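Local structure of epidermal growth factor receptor pathway substrate 8-like protein 1 (Mus musculus, 2CY5) at residues 38-41 and 42-45. The protein probably recognises short peptide motifs in partner proteins through its phosphotyrosine-binding domain, consistent with a role in signal transduction. Numbering follows the deposited sequence.
Sequences AVMD and SQGR
Arg45 N donates to Met40 O at 2.9 Å, nearly straight with an N-H...O angle of 159°, and this 6→1 bond helps define a Schellman motif at the helix C-terminus. The 5→2 bond of the motif joins Gly44 N to Asp41 O (3.0 Å), with the donor standing well above the carbonyl plane; Gly44 itself leaves the helix at a phi of +79°. Two residues earlier, Ser42 N still makes a regular helical bond to Ala38 O. Val39 O accepts the hydroxyl of Ser42, OG lying 2.7 Å away because a chi1 of 76° turns it back over the preceding turn, and also a weak bond from Gln43 N, which is shared with Met40 O. Met40, a selenomethionine, bends at chi3, bringing CE over the centre of the Arg45 guanidinium face, 3.9 Å from CZ. From Gln43, OE1 receives two weak bonds from the same guanidinium, 3.3 Å from Arg45 NE and longer from NH2, while NE2 lies 4.0 Å from Val39 CG1. An alanine in place of Arg45 would probably leave Met40 CE without its flat cover and deprive Gln43 OE1 of these two weak donors. The turn ends helix 30-42 ahead of strand 49-55; Met40 packs on Val17 and Phe19 of strand 9-20, and Ala105 of the second subunit touches both Met40 and Arg45.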
ATOM      1  N   ALA A  38      -8.144  -2.017  18.618  1.00 33.55           N
ATOM      2  CA  ALA A  38      -8.314  -1.360  19.910  1.00 40.70           C
ATOM      3  C   ALA A  38      -6.880  -1.180  20.508  1.00 38.44           C
ATOM      4  O   ALA A  38      -6.649  -0.098  21.073  1.00 44.29           O
ATOM      5  CB  ALA A  38      -9.110  -2.205  20.925  1.00 41.94           C
ATOM      6  N   VAL A  39      -5.989  -2.178  20.405  1.00 38.76           N
ATOM      7  CA  VAL A  39      -4.590  -1.969  20.989  1.00 39.58           C
ATOM      8  C   VAL A  39      -3.959  -0.752  20.302  1.00 41.99           C
ATOM      9  O   VAL A  39      -3.421   0.162  20.944  1.00 40.20           O
ATOM     10  CB  VAL A  39      -3.761  -3.214  20.810  1.00 40.34           C
ATOM     11  CG1 VAL A  39      -2.301  -3.000  21.236  1.00 41.95           C
ATOM     12  CG2 VAL A  39      -4.308  -4.296  21.719  1.00 48.29           C
HETATM   13  N   MSE A  40      -4.050  -0.711  18.955  1.00 37.20           N
HETATM   14  CA  MSE A  40      -3.463   0.387  18.199  1.00 33.94           C
HETATM   15  C   MSE A  40      -4.023   1.663  18.607  1.00 40.91           C
HETATM   16  O   MSE A  40      -3.341   2.726  18.674  1.00 39.35           O
HETATM   17  CB  MSE A  40      -3.595   0.188  16.605  1.00 26.79           C
HETATM   18  CG  MSE A  40      -2.717  -0.960  16.323  1.00 39.73           C
HETATM   19 SE   MSE A  40      -3.041  -1.399  14.388  1.00 50.98          SE
HETATM   20  CE  MSE A  40      -1.999   0.216  13.730  1.00 46.79           C
ATOM     21  N   ASP A  41      -5.305   1.622  18.872  1.00 39.45           N
ATOM     22  CA  ASP A  41      -5.926   2.886  19.215  1.00 38.59           C
ATOM     23  C   ASP A  41      -5.406   3.291  20.607  1.00 37.90           C
ATOM     24  O   ASP A  41      -5.091   4.498  20.827  1.00 43.93           O
ATOM     25  CB  ASP A  41      -7.452   2.706  19.302  1.00 42.94           C
ATOM     26  CG  ASP A  41      -8.186   3.978  19.530  1.00 55.90           C
ATOM     27  OD1 ASP A  41      -7.768   5.187  19.145  1.00 50.45           O
ATOM     28  OD2 ASP A  41      -9.249   3.720  20.151  1.00 57.80           O
ATOM     29  N   SER A  42      -5.234   2.332  21.481  1.00 40.08           N
ATOM     30  CA  SER A  42      -4.765   2.770  22.793  1.00 48.06           C
ATOM     31  C   SER A  42      -3.243   3.237  22.711  1.00 51.34           C
ATOM     32  O   SER A  42      -2.721   3.896  23.653  1.00 50.78           O
ATOM     33  CB  SER A  42      -4.928   1.631  23.766  1.00 42.17           C
ATOM     34  OG  SER A  42      -3.880   0.701  23.501  1.00 54.28           O
ATOM     35  N   GLN A  43      -2.529   2.920  21.619  1.00 46.39           N
ATOM     36  CA  GLN A  43      -1.140   3.359  21.487  1.00 47.63           C
ATOM     37  C   GLN A  43      -1.109   4.698  20.697  1.00 44.07           C
ATOM     38  O   GLN A  43      -0.049   5.129  20.263  1.00 47.43           O
ATOM     39  CB  GLN A  43      -0.358   2.311  20.745  1.00 40.92           C
ATOM     40  CG  GLN A  43      -0.148   1.003  21.503  1.00 51.67           C
ATOM     41  CD  GLN A  43       0.446  -0.146  20.625  1.00 56.78           C
ATOM     42  OE1 GLN A  43       0.256  -0.245  19.343  1.00 61.53           O
ATOM     43  NE2 GLN A  43       1.144  -1.035  21.292  1.00 56.79           N
ATOM     44  N   GLY A  44      -2.249   5.267  20.363  1.00 38.26           N
ATOM     45  CA  GLY A  44      -2.278   6.554  19.660  1.00 35.04           C
ATOM     46  C   GLY A  44      -1.988   6.425  18.174  1.00 40.55           C
ATOM     47  O   GLY A  44      -1.548   7.409  17.484  1.00 40.91           O
ATOM     48  N   ARG A  45      -2.237   5.225  17.622  1.00 39.47           N
ATOM     49  CA  ARG A  45      -2.032   5.010  16.159  1.00 38.68           C
ATOM     50  C   ARG A  45      -3.244   5.125  15.308  1.00 42.28           C
ATOM     51  O   ARG A  45      -3.151   4.927  14.119  1.00 44.33           O
ATOM     52  CB  ARG A  45      -1.450   3.599  15.899  1.00 37.99           C
ATOM     53  CG  ARG A  45      -0.185   3.383  16.784  1.00 48.60           C
ATOM     54  CD  ARG A  45       0.813   2.609  16.072  1.00 58.02           C
ATOM     55  NE  ARG A  45       0.818   1.271  16.460  1.00 63.27           N
ATOM     56  CZ  ARG A  45       1.376   0.296  15.722  1.00 71.38           C
ATOM     57  NH1 ARG A  45       1.992   0.565  14.552  1.00 70.48           N
ATOM     58  NH2 ARG A  45       1.247  -0.977  16.111  1.00 68.51           N
TER